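Local atomic coordinates of ALDH21) (Physcomitrella patens subsp. patens, PDB entry 5MZ5), a protein that oxidises succinic semialdehyde to succinate with NADP(+) as cofactor, and is a member of the aldehyde dehydrogenase family. Residues 38-43 and 66-71; 376-381 and 402-407; 87-92 and 206-211; 359-364 and 393-398. All coordinates share one frame; numbering follows the deposited sequence.

Contact 1. Residues 38-43 and 66-71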
loop_
_atom_site.group_PDB
_atom_site.type_symbol
_atom_site.label_atom_id
_atom_site.label_comp_id
_atom_site.label_asym_id
_atom_site.label_seq_id
_atom_site.Cartn_x
_atom_site.Cartn_y
_atom_site.Cartn_z
ATOM N N LYS A 38 -11.623 24.852 -41.602
ATOM C CA LYS A 38 -11.614 25.571 -40.325
ATOM C C LYS A 38 -10.164 25.871 -39.911
ATOM O O LYS A 38 -9.302 24.994 -39.997
ATOM C CB LYS A 38 -12.330 24.767 -39.227
ATOM C CG LYS A 38 -12.614 25.585 -37.971
ATOM C CD LYS A 38 -13.147 24.752 -36.814
ATOM C CE LYS A 38 -13.325 25.571 -35.551
ATOM N NZ LYS A 38 -12.029 26.002 -34.947
ATOM N N LYS A 39 -9.899 27.113 -39.478
ATOM C CA LYS A 39 -8.575 27.520 -39.013
ATOM C C LYS A 39 -8.489 27.318 -37.507
ATOM O O LYS A 39 -9.401 27.687 -36.767
ATOM C CB LYS A 39 -8.233 28.961 -39.422
ATOM C CG LYS A 39 -8.125 29.129 -40.919
ATOM C CD LYS A 39 -7.722 30.511 -41.333
ATOM C CE LYS A 39 -7.288 30.548 -42.787
ATOM N NZ LYS A 39 -8.413 30.292 -43.735
ATOM N N TYR A 40 -7.421 26.655 -37.068
ATOM C CA TYR A 40 -7.174 26.360 -35.664
ATOM C C TYR A 40 -5.957 27.145 -35.198
ATOM O O TYR A 40 -5.177 27.640 -36.010
ATOM C CB TYR A 40 -6.913 24.849 -35.470
ATOM C CG TYR A 40 -8.163 23.999 -35.460
ATOM C CD1 TYR A 40 -8.818 23.667 -36.647
ATOM C CD2 TYR A 40 -8.677 23.497 -34.266
ATOM C CE1 TYR A 40 -9.973 22.887 -36.641
ATOM C CE2 TYR A 40 -9.821 22.699 -34.251
ATOM C CZ TYR A 40 -10.466 22.402 -35.442
ATOM O OH TYR A 40 -11.594 21.628 -35.449
ATOM N N ASN A 41 -5.801 27.246 -33.887
ATOM C CA ASN A 41 -4.637 27.854 -33.281
ATOM C C ASN A 41 -3.814 26.746 -32.662
ATOM O O ASN A 41 -4.342 25.681 -32.338
ATOM C CB ASN A 41 -5.047 28.820 -32.165
ATOM C CG ASN A 41 -5.727 30.074 -32.621
ATOM O OD1 ASN A 41 -6.825 30.389 -32.169
ATOM N ND2 ASN A 41 -5.054 30.865 -33.437
ATOM N N ILE A 42 -2.522 27.004 -32.490
ATOM C CA ILE A 42 -1.615 26.106 -31.792
ATOM C C ILE A 42 -1.350 26.759 -30.446
ATOM O O ILE A 42 -1.665 27.943 -30.272
ATOM C CB ILE A 42 -0.350 25.703 -32.596
ATOM C CG1 ILE A 42 0.513 26.923 -32.984
ATOM C CG2 ILE A 42 -0.775 24.900 -33.823
ATOM C CD1 ILE A 42 1.932 26.611 -33.538
ATOM N N PHE A 43 -0.833 25.993 -29.484
ATOM C CA PHE A 43 -0.643 26.534 -28.156
ATOM C C PHE A 43 0.808 26.631 -27.793
ATOM O O PHE A 43 1.516 25.638 -27.769
ATOM C CB PHE A 43 -1.493 25.751 -27.128
ATOM C CG PHE A 43 -2.965 26.002 -27.391
ATOM C CD1 PHE A 43 -3.613 27.098 -26.826
ATOM C CD2 PHE A 43 -3.676 25.205 -28.291
ATOM C CE1 PHE A 43 -4.953 27.372 -27.129
ATOM C CE2 PHE A 43 -5.000 25.496 -28.608
ATOM C CZ PHE A 43 -5.627 26.585 -28.032
ATOM N N VAL A 66 -9.689 18.882 -47.442
ATOM C CA VAL A 66 -8.916 19.587 -46.424
ATOM C C VAL A 66 -9.994 20.253 -45.555
ATOM O O VAL A 66 -10.685 21.165 -46.014
ATOM C CB VAL A 66 -7.891 20.591 -47.017
ATOM C CG1 VAL A 66 -7.106 21.287 -45.899
ATOM C CG2 VAL A 66 -6.936 19.896 -47.985
ATOM N N ALA A 67 -10.229 19.697 -44.359
ATOM C CA ALA A 67 -11.286 20.187 -43.484
ATOM C C ALA A 67 -10.789 21.183 -42.461
ATOM O O ALA A 67 -11.588 21.913 -41.866
ATOM C CB ALA A 67 -11.978 19.022 -42.802
ATOM N N ALA A 68 -9.472 21.217 -42.260
ATOM C CA ALA A 68 -8.839 22.079 -41.282
ATOM C C ALA A 68 -7.437 22.519 -41.688
ATOM O O ALA A 68 -6.750 21.811 -42.427
ATOM C CB ALA A 68 -8.812 21.383 -39.921
ATOM N N LYS A 69 -7.029 23.702 -41.202
ATOM C CA LYS A 69 -5.713 24.319 -41.404
ATOM C C LYS A 69 -5.155 24.624 -40.028
ATOM O O LYS A 69 -5.831 25.243 -39.197
ATOM C CB LYS A 69 -5.809 25.593 -42.248
ATOM C CG LYS A 69 -6.030 25.311 -43.721
ATOM C CD LYS A 69 -6.231 26.588 -44.478
ATOM C CE LYS A 69 -5.128 26.826 -45.471
ATOM N NZ LYS A 69 -5.126 28.235 -45.946
ATOM N N VAL A 70 -3.955 24.106 -39.755
ATOM C CA VAL A 70 -3.295 24.247 -38.443
ATOM C C VAL A 70 -1.973 24.997 -38.615
ATOM O O VAL A 70 -1.181 24.594 -39.468
ATOM C CB VAL A 70 -3.045 22.841 -37.814
ATOM C CG1 VAL A 70 -2.306 22.952 -36.500
ATOM C CG2 VAL A 70 -4.334 22.065 -37.641
ATOM N N PRO A 71 -1.678 26.048 -37.818
ATOM C CA PRO A 71 -0.361 26.695 -37.923
ATOM C C PRO A 71 0.770 25.715 -37.612
ATOM O O PRO A 71 0.631 24.849 -36.744
ATOM C CB PRO A 71 -0.412 27.790 -36.844
ATOM C CG PRO A 71 -1.848 27.988 -36.543
ATOM C CD PRO A 71 -2.466 26.642 -36.717
#
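Lys38 and Lys39 pair in parallel with Ala68 and Lys69, so that strands 38-44 and 66-71 form the middle pair of a mixed four-stranded sheet flanked by strands 47-49 and 55-59. Lys38 uses both backbone polar atoms: its N donates to Ala67 O at 3.0 Å, and its O accepts from Lys69 N at 2.9 Å. Tyr40 N then donates to Lys69 O. The next rung fails because Pro71 has no N-H to give; its CD sits instead 3.0 Å from Tyr40 O. Side chains take over from here. Ile42, with chi1 60° placing CG1 between its backbone N and carbonyl carbon, brings CG2 to 3.6 Å from Val70 CG1, while CG1 passes beside the Pro71 ring. The Tyr40 ring meets Ala68 CB through CE1 at 3.8 Å. On the face of the sheet opposite Lys38 and Ala68, Lys39 and Lys69 stand together, two like charges with NZ atoms 4.5 Å apart, and Lys69 also makes a cation-pi contact with Trp55. Farther out, a classic beta bulge puts two residues, Ala67 and Ala68, against the single Val58 of strand 55-59, and Leu219 and Leu222 of helix 219-229 pack on Val70, whose side chain lies about 8 Å from that of the NADP(+)-binding Ser215. Tyr40 is covered from within its own segment, Lys38 NZ hanging 3.9 Å above the centre of its ring.

Contact 2. Residues 376-381 and 402-407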
loop_
_atom_site.group_PDB
_atom_site.type_symbol
_atom_site.label_atom_id
_atom_site.label_comp_id
_atom_site.label_asym_id
_atom_site.label_seq_id
_atom_site.Cartn_x
_atom_site.Cartn_y
_atom_site.Cartn_z
ATOM N N LYS A 376 -1.895 -10.446 -49.812
ATOM C CA LYS A 376 -1.510 -11.172 -51.026
ATOM C C LYS A 376 -0.277 -12.054 -50.764
ATOM O O LYS A 376 -0.271 -13.223 -51.144
ATOM C CB LYS A 376 -1.267 -10.218 -52.214
ATOM C CG LYS A 376 -2.540 -9.588 -52.774
ATOM C CD LYS A 376 -2.309 -8.964 -54.131
ATOM C CE LYS A 376 -2.994 -7.634 -54.327
ATOM N NZ LYS A 376 -2.127 -6.503 -53.878
ATOM N N GLU A 377 0.724 -11.511 -50.054
ATOM C CA GLU A 377 1.934 -12.244 -49.692
ATOM C C GLU A 377 1.601 -13.460 -48.801
ATOM O O GLU A 377 2.157 -14.534 -49.025
ATOM C CB GLU A 377 2.936 -11.309 -49.006
ATOM C CG GLU A 377 4.279 -11.944 -48.672
ATOM C CD GLU A 377 4.929 -11.468 -47.385
ATOM O OE1 GLU A 377 4.601 -10.352 -46.921
ATOM O OE2 GLU A 377 5.790 -12.205 -46.851
ATOM N N ALA A 378 0.674 -13.293 -47.824
ATOM C CA ALA A 378 0.233 -14.353 -46.911
ATOM C C ALA A 378 -0.401 -15.511 -47.686
ATOM O O ALA A 378 -0.080 -16.669 -47.404
ATOM C CB ALA A 378 -0.742 -13.799 -45.880
ATOM N N VAL A 379 -1.260 -15.192 -48.690
ATOM C CA VAL A 379 -1.922 -16.184 -49.528
ATOM C C VAL A 379 -0.897 -16.864 -50.480
ATOM O O VAL A 379 -0.979 -18.077 -50.681
ATOM C CB VAL A 379 -3.213 -15.681 -50.254
ATOM C CG1 VAL A 379 -4.188 -14.976 -49.300
ATOM C CG2 VAL A 379 -2.923 -14.836 -51.483
ATOM N N ALA A 380 0.098 -16.093 -50.994
ATOM C CA ALA A 380 1.168 -16.598 -51.885
ATOM C C ALA A 380 2.072 -17.614 -51.158
ATOM O O ALA A 380 2.535 -18.577 -51.760
ATOM C CB ALA A 380 2.008 -15.438 -52.422
ATOM N N LYS A 381 2.271 -17.408 -49.848
ATOM C CA LYS A 381 3.078 -18.255 -48.979
ATOM C C LYS A 381 2.320 -19.489 -48.427
ATOM O O LYS A 381 2.898 -20.259 -47.650
ATOM C CB LYS A 381 3.696 -17.417 -47.855
ATOM C CG LYS A 381 4.894 -16.601 -48.316
ATOM C CD LYS A 381 5.620 -15.969 -47.143
ATOM C CE LYS A 381 7.022 -15.533 -47.507
ATOM N NZ LYS A 381 7.028 -14.312 -48.356
ATOM N N GLU A 402 -6.393 -18.228 -42.993
ATOM C CA GLU A 402 -6.107 -19.466 -42.294
ATOM C C GLU A 402 -4.714 -20.011 -42.647
ATOM O O GLU A 402 -4.300 -19.949 -43.800
ATOM C CB GLU A 402 -7.210 -20.474 -42.655
ATOM C CG GLU A 402 -7.068 -21.875 -42.104
ATOM C CD GLU A 402 -8.232 -22.736 -42.550
ATOM O OE1 GLU A 402 -8.214 -23.233 -43.702
ATOM O OE2 GLU A 402 -9.215 -22.821 -41.782
ATOM N N ASP A 403 -3.991 -20.518 -41.620
ATOM C CA ASP A 403 -2.668 -21.163 -41.705
ATOM C C ASP A 403 -1.594 -20.342 -42.455
ATOM O O ASP A 403 -0.909 -20.851 -43.350
ATOM C CB ASP A 403 -2.795 -22.594 -42.286
ATOM C CG ASP A 403 -3.691 -23.507 -41.461
ATOM O OD1 ASP A 403 -3.767 -23.308 -40.213
ATOM O OD2 ASP A 403 -4.328 -24.411 -42.056
ATOM N N VAL A 404 -1.426 -19.080 -42.049
ATOM C CA VAL A 404 -0.399 -18.208 -42.612
ATOM C C VAL A 404 0.957 -18.628 -41.988
ATOM O O VAL A 404 1.060 -18.692 -40.759
ATOM C CB VAL A 404 -0.726 -16.708 -42.391
ATOM C CG1 VAL A 404 0.452 -15.815 -42.772
ATOM C CG2 VAL A 404 -1.974 -16.307 -43.168
ATOM N N PRO A 405 1.988 -18.962 -42.808
ATOM C CA PRO A 405 3.277 -19.379 -42.220
ATOM C C PRO A 405 4.015 -18.250 -41.495
ATOM O O PRO A 405 3.782 -17.073 -41.758
ATOM C CB PRO A 405 4.060 -19.933 -43.424
ATOM C CG PRO A 405 3.484 -19.244 -44.590
ATOM C CD PRO A 405 2.032 -19.003 -44.287
ATOM N N ILE A 406 4.898 -18.634 -40.572
ATOM C CA ILE A 406 5.708 -17.760 -39.718
ATOM C C ILE A 406 6.583 -16.758 -40.523
ATOM O O ILE A 406 6.838 -15.664 -40.036
ATOM C CB ILE A 406 6.536 -18.623 -38.697
ATOM C CG1 ILE A 406 7.077 -17.777 -37.530
ATOM C CG2 ILE A 406 7.651 -19.456 -39.364
ATOM C CD1 ILE A 406 6.135 -17.637 -36.338
ATOM N N GLU A 407 7.024 -17.132 -41.736
ATOM C CA GLU A 407 7.872 -16.278 -42.572
ATOM C C GLU A 407 7.100 -15.096 -43.210
ATOM O O GLU A 407 7.728 -14.077 -43.524
ATOM C CB GLU A 407 8.666 -17.092 -43.624
ATOM C CG GLU A 407 7.834 -18.008 -44.517
ATOM C CD GLU A 407 7.541 -19.415 -44.015
ATOM O OE1 GLU A 407 7.108 -20.245 -44.846
ATOM O OE2 GLU A 407 7.731 -19.691 -42.806
#
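Ala378, in the last turn of helix 365-380, and Lys381, just past its end, meet Pro405, Val404 and Glu407 of the loop that follows strand 395-402, a helix-end-to-loop packing in the catalytic domain of the aldehyde dehydrogenase fold. Ala378 CB faces both branches of Val404, at 3.9 Å from CG1 and equally far from CG2; a chi1 of 171° sets CG1 opposite the Val404 backbone N and turns the fork to the helix. Next to it, Pro405 CG fits against the root of Lys381, 3.7 Å from CB and near the carbonyl O. A glycine in place of Pro405 removes the ring, which is likely to open a gap beside Lys381 CB and O and free the loop to turn. Past CB the Lys381 chain is extended, and its CD and CE cross over Glu407 CG at 4.0 Å. The carboxylate of Glu407 leads elsewhere, OE1 remaining 6.9 Å from Lys381 NZ. The charge of Lys381 is met within its own segment, by Glu377, whose OE1 accepts from Asn409 ND2. A bend at chi4 (74°) turns Lys381 NZ back to Glu377 OE2, a 2.9 Å salt bridge made on the anti side of the carboxylate, 16° out of its plane.

Contact 3. Residues 87-92 and 206-211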
loop_
_atom_site.group_PDB
_atom_site.type_symbol
_atom_site.label_atom_id
_atom_site.label_comp_id
_atom_site.label_asym_id
_atom_site.label_seq_id
_atom_site.Cartn_x
_atom_site.Cartn_y
_atom_site.Cartn_z
ATOM N N ALA A 87 10.513 27.382 -17.063
ATOM C CA ALA A 87 10.166 28.520 -16.209
ATOM C C ALA A 87 8.873 28.306 -15.415
ATOM O O ALA A 87 8.768 28.825 -14.304
ATOM C CB ALA A 87 10.106 29.803 -17.017
ATOM N N ALA A 88 7.928 27.487 -15.942
ATOM C CA ALA A 88 6.675 27.176 -15.250
ATOM C C ALA A 88 6.795 26.009 -14.257
ATOM O O ALA A 88 5.896 25.832 -13.440
ATOM C CB ALA A 88 5.572 26.885 -16.258
ATOM N N ALA A 89 7.869 25.205 -14.336
ATOM C CA ALA A 89 8.068 24.034 -13.459
ATOM C C ALA A 89 7.952 24.367 -11.948
ATOM O O ALA A 89 7.163 23.675 -11.295
ATOM C CB ALA A 89 9.377 23.307 -13.780
ATOM N N PRO A 90 8.576 25.460 -11.393
ATOM C CA PRO A 90 8.370 25.760 -9.956
ATOM C C PRO A 90 6.920 26.074 -9.568
ATOM O O PRO A 90 6.463 25.577 -8.540
ATOM C CB PRO A 90 9.318 26.942 -9.690
ATOM C CG PRO A 90 10.346 26.859 -10.808
ATOM C CD PRO A 90 9.566 26.392 -11.987
ATOM N N ALA A 91 6.185 26.864 -10.383
ATOM C CA ALA A 91 4.776 27.159 -10.077
ATOM C C ALA A 91 3.883 25.910 -10.223
ATOM O O ALA A 91 2.930 25.762 -9.470
ATOM C CB ALA A 91 4.252 28.305 -10.929
ATOM N N MET A 92 4.222 25.004 -11.158
ATOM C CA MET A 92 3.510 23.732 -11.357
ATOM C C MET A 92 3.693 22.862 -10.095
ATOM O O MET A 92 2.712 22.345 -9.558
ATOM C CB MET A 92 4.061 22.984 -12.588
ATOM C CG MET A 92 3.573 23.521 -13.923
ATOM S SD MET A 92 1.815 23.251 -14.129
ATOM C CE MET A 92 1.781 21.615 -14.714
ATOM N N GLY A 206 1.756 17.574 -11.582
ATOM C CA GLY A 206 2.260 18.939 -11.555
ATOM C C GLY A 206 3.527 19.099 -12.380
ATOM O O GLY A 206 4.466 19.779 -11.951
ATOM N N CYS A 207 3.557 18.470 -13.570
ATOM C CA CYS A 207 4.656 18.556 -14.543
ATOM C C CYS A 207 4.250 19.465 -15.690
ATOM O O CYS A 207 3.247 19.168 -16.334
ATOM C CB CYS A 207 5.011 17.180 -15.103
ATOM S SG CYS A 207 6.028 16.155 -14.027
ATOM N N PRO A 208 5.059 20.477 -16.077
ATOM C CA PRO A 208 4.753 21.206 -17.322
ATOM C C PRO A 208 5.104 20.298 -18.523
ATOM O O PRO A 208 5.910 19.369 -18.394
ATOM C CB PRO A 208 5.676 22.430 -17.251
ATOM C CG PRO A 208 6.841 21.961 -16.455
ATOM C CD PRO A 208 6.325 20.951 -15.466
ATOM N N PHE A 209 4.484 20.531 -19.683
ATOM C CA PHE A 209 4.741 19.660 -20.817
ATOM C C PHE A 209 4.688 20.384 -22.156
ATOM O O PHE A 209 4.036 21.415 -22.281
ATOM C CB PHE A 209 3.755 18.459 -20.819
ATOM C CG PHE A 209 2.298 18.827 -21.009
ATOM C CD1 PHE A 209 1.753 18.947 -22.285
ATOM C CD2 PHE A 209 1.482 19.093 -19.912
ATOM C CE1 PHE A 209 0.414 19.323 -22.461
ATOM C CE2 PHE A 209 0.141 19.454 -20.089
ATOM C CZ PHE A 209 -0.386 19.559 -21.363
ATOM N N VAL A 210 5.346 19.804 -23.165
ATOM C CA VAL A 210 5.317 20.252 -24.560
ATOM C C VAL A 210 4.861 19.034 -25.341
ATOM O O VAL A 210 5.543 18.009 -25.350
ATOM C CB VAL A 210 6.646 20.861 -25.099
ATOM C CG1 VAL A 210 6.453 21.424 -26.504
ATOM C CG2 VAL A 210 7.174 21.946 -24.169
ATOM N N LEU A 211 3.690 19.128 -25.953
ATOM C CA LEU A 211 3.132 18.033 -26.718
ATOM C C LEU A 211 3.236 18.238 -28.214
ATOM O O LEU A 211 2.879 19.303 -28.740
ATOM C CB LEU A 211 1.657 17.738 -26.294
ATOM C CG LEU A 211 0.788 16.836 -27.204
ATOM C CD1 LEU A 211 1.229 15.366 -27.147
ATOM C CD2 LEU A 211 -0.634 16.954 -26.815
HETATM O O HOH W 1 7.109 20.774 -12.054
#
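Met92 of helix 75-94 folds over Gly206, Cys207 and Pro208, the link between helix 193-205 and strand 209-212 of the Rossmann-type sheet. Gly206, with positive phi, is the C-prime residue of the Schellman motif that closes helix 193-205. Starting from the helix, Met92 CB lies 3.3 Å from Gly206 O. CG comes next and passes the Pro208 ring, 4.1 Å from CD, the two side chains running antiparallel as they pass. SD then serves as the elbow: chi2 (-67°) and chi3 (-84°) both bend, and the methyl swings in over the loop. CE ends there, 3.3 Å from Cys207 O and close to the carbonyl carbon. Pro235 and Ala238 touch Met92 from outside this pair. One turn earlier, Ala89 CB packs on Pro208 CG at 3.9 Å, so the proline ring is touched by both helix residues. Glycine suits position 206 on two counts, since a CB there would press on the preceding carbonyl O and come tightly against Met92 O. The polar part of the contact is a single water that donates to two backbone carbonyls, Ala89 O at 3.0 Å and Gly206 O at 2.8 Å.

Contact 4. Residues 359-364 and 393-398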
loop_
_atom_site.group_PDB
_atom_site.type_symbol
_atom_site.label_atom_id
_atom_site.label_comp_id
_atom_site.label_asym_id
_atom_site.label_seq_id
_atom_site.Cartn_x
_atom_site.Cartn_y
_atom_site.Cartn_z
ATOM N N LEU A 359 -16.852 -0.413 -39.794
ATOM C CA LEU A 359 -15.500 -0.290 -40.311
ATOM C C LEU A 359 -15.347 0.918 -41.233
ATOM O O LEU A 359 -15.964 0.975 -42.290
ATOM C CB LEU A 359 -15.106 -1.627 -41.012
ATOM C CG LEU A 359 -13.766 -1.695 -41.780
ATOM C CD1 LEU A 359 -12.574 -1.486 -40.867
ATOM C CD2 LEU A 359 -13.599 -3.028 -42.459
ATOM N N GLY A 360 -14.519 1.866 -40.810
ATOM C CA GLY A 360 -14.198 3.050 -41.595
ATOM C C GLY A 360 -12.981 2.824 -42.491
ATOM O O GLY A 360 -12.480 1.694 -42.600
ATOM N N PRO A 361 -12.455 3.873 -43.161
ATOM C CA PRO A 361 -11.274 3.646 -44.018
ATOM C C PRO A 361 -9.986 3.566 -43.203
ATOM O O PRO A 361 -9.987 3.886 -42.012
ATOM C CB PRO A 361 -11.275 4.861 -44.936
ATOM C CG PRO A 361 -11.922 5.952 -44.116
ATOM C CD PRO A 361 -12.892 5.288 -43.188
ATOM N N MET A 362 -8.880 3.164 -43.842
ATOM C CA MET A 362 -7.581 3.169 -43.175
ATOM C C MET A 362 -7.102 4.640 -43.168
ATOM O O MET A 362 -7.689 5.476 -43.873
ATOM C CB MET A 362 -6.579 2.198 -43.847
ATOM C CG MET A 362 -6.990 0.717 -43.765
ATOM S SD MET A 362 -6.982 -0.027 -42.094
ATOM C CE MET A 362 -8.752 0.142 -41.624
ATOM N N ILE A 363 -6.089 4.971 -42.334
ATOM C CA ILE A 363 -5.592 6.344 -42.175
ATOM C C ILE A 363 -5.170 6.983 -43.516
ATOM O O ILE A 363 -5.300 8.199 -43.678
ATOM C CB ILE A 363 -4.494 6.440 -41.080
ATOM C CG1 ILE A 363 -4.309 7.900 -40.563
ATOM C CG2 ILE A 363 -3.157 5.803 -41.528
ATOM C CD1 ILE A 363 -5.510 8.524 -39.800
ATOM N N SER A 364 -4.720 6.159 -44.473
ATOM C CA SER A 364 -4.306 6.588 -45.808
ATOM C C SER A 364 -4.438 5.437 -46.798
ATOM O O SER A 364 -4.515 4.272 -46.388
ATOM C CB SER A 364 -2.863 7.103 -45.786
ATOM O OG SER A 364 -1.932 6.060 -45.540
ATOM N N GLY A 393 -9.674 1.983 -52.532
ATOM C CA GLY A 393 -9.056 3.231 -52.090
ATOM C C GLY A 393 -8.329 3.034 -50.770
ATOM O O GLY A 393 -7.383 2.250 -50.702
ATOM N N ALA A 394 -8.790 3.710 -49.701
ATOM C CA ALA A 394 -8.211 3.587 -48.360
ATOM C C ALA A 394 -8.921 2.488 -47.536
ATOM O O ALA A 394 -8.481 2.160 -46.431
ATOM C CB ALA A 394 -8.257 4.927 -47.632
ATOM N N PHE A 395 -9.997 1.901 -48.092
ATOM C CA PHE A 395 -10.763 0.834 -47.458
ATOM C C PHE A 395 -10.170 -0.553 -47.724
ATOM O O PHE A 395 -9.808 -0.874 -48.855
ATOM C CB PHE A 395 -12.226 0.854 -47.936
ATOM C CG PHE A 395 -13.071 1.954 -47.339
ATOM C CD1 PHE A 395 -13.728 1.767 -46.127
ATOM C CD2 PHE A 395 -13.237 3.165 -48.001
ATOM C CE1 PHE A 395 -14.534 2.777 -45.587
ATOM C CE2 PHE A 395 -14.045 4.178 -47.453
ATOM C CZ PHE A 395 -14.679 3.978 -46.247
ATOM N N ILE A 396 -10.079 -1.363 -46.661
ATOM C CA ILE A 396 -9.648 -2.759 -46.686
ATOM C C ILE A 396 -10.815 -3.531 -46.115
ATOM O O ILE A 396 -11.280 -3.225 -45.010
ATOM C CB ILE A 396 -8.322 -3.025 -45.882
ATOM C CG1 ILE A 396 -7.083 -2.469 -46.614
ATOM C CG2 ILE A 396 -8.118 -4.525 -45.576
ATOM C CD1 ILE A 396 -6.609 -3.318 -47.918
ATOM N N GLU A 397 -11.286 -4.532 -46.857
ATOM C CA GLU A 397 -12.370 -5.408 -46.410
ATOM C C GLU A 397 -11.939 -6.164 -45.138
ATOM O O GLU A 397 -10.755 -6.512 -45.021
ATOM C CB GLU A 397 -12.706 -6.430 -47.497
ATOM C CG GLU A 397 -13.537 -5.862 -48.621
ATOM C CD GLU A 397 -13.815 -6.830 -49.754
ATOM O OE1 GLU A 397 -14.766 -6.567 -50.524
ATOM O OE2 GLU A 397 -13.085 -7.840 -49.885
ATOM N N PRO A 398 -12.857 -6.420 -44.172
ATOM C CA PRO A 398 -12.455 -7.233 -42.997
ATOM C C PRO A 398 -12.039 -8.621 -43.519
ATOM O O PRO A 398 -12.759 -9.249 -44.302
ATOM C CB PRO A 398 -13.701 -7.243 -42.106
ATOM C CG PRO A 398 -14.821 -6.873 -42.990
ATOM C CD PRO A 398 -14.303 -6.107 -44.167
HETATM O O HOH W 2 -11.091 -0.468 -44.077
#
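Pro361 lies against the face of the Phe395 ring, its CB 3.7 Å from the ring centroid and only 10° off the normal, a CH-pi contact. The Phe395 CE1 corner is tighter still, 3.4 Å from Pro361 N and near Gly360 C. Phe395 CG stands anti to its own carbonyl carbon (chi1 -75°), a turn that lays the ring beside the proline. Next to them Met362 N donates to Ala394 O at 2.8 Å, reaching it from well above the carbonyl plane, and Met362 CB and CG crowd the same oxygen. Ala394 CB, pointing into the other segment, touches Pro361 CB at 4.0 Å. This is a loop-to-strand junction of the catalytic domain: residues 359-364 lead into helix 365-380, where Ser364 is the N-cap and its OG accepts from Ala367 N, while residues 393-398 enter strand 395-402, running in roughly the opposite direction. With an alanine in place of Phe395 the ring is lost, and Pro361 would probably be left without its apolar cover and Lys392 without its cation-pi partner. Toward Ile396 the fit is looser. The backbones separate there, and a water fills in, donating to Gly360 O and accepting from Ile396 N at 2.9 Å. Met362 CG approaches Ile396 CG1 no closer than 4.3 Å. At the far end the buried Leu359 sends one methyl across, CD2 resting 3.6 Å from CD of the partly exposed Pro398.

From the N terminus, contact 1 closes first, returning the chain to strand 38-44 after an excursion through strands 47-49 and 55-59. Strand 66-71 leads into helix 75-94, where contact 3 opens; it closes 114 residues later, tying that helix to the Rossmann-type sheet. Contacts 1 and 3 come within about 7 Å at their nearest atoms. The other pair lies on the far side of the chain's centre from contact 3. Contact 4 opens just before helix 365-380 and contact 2 near its end; strand 395-402 then begins in contact 4 and runs out into contact 2. The two therefore cross, tying the two ends of that helix to the beginning of the strand and to the loop just beyond it.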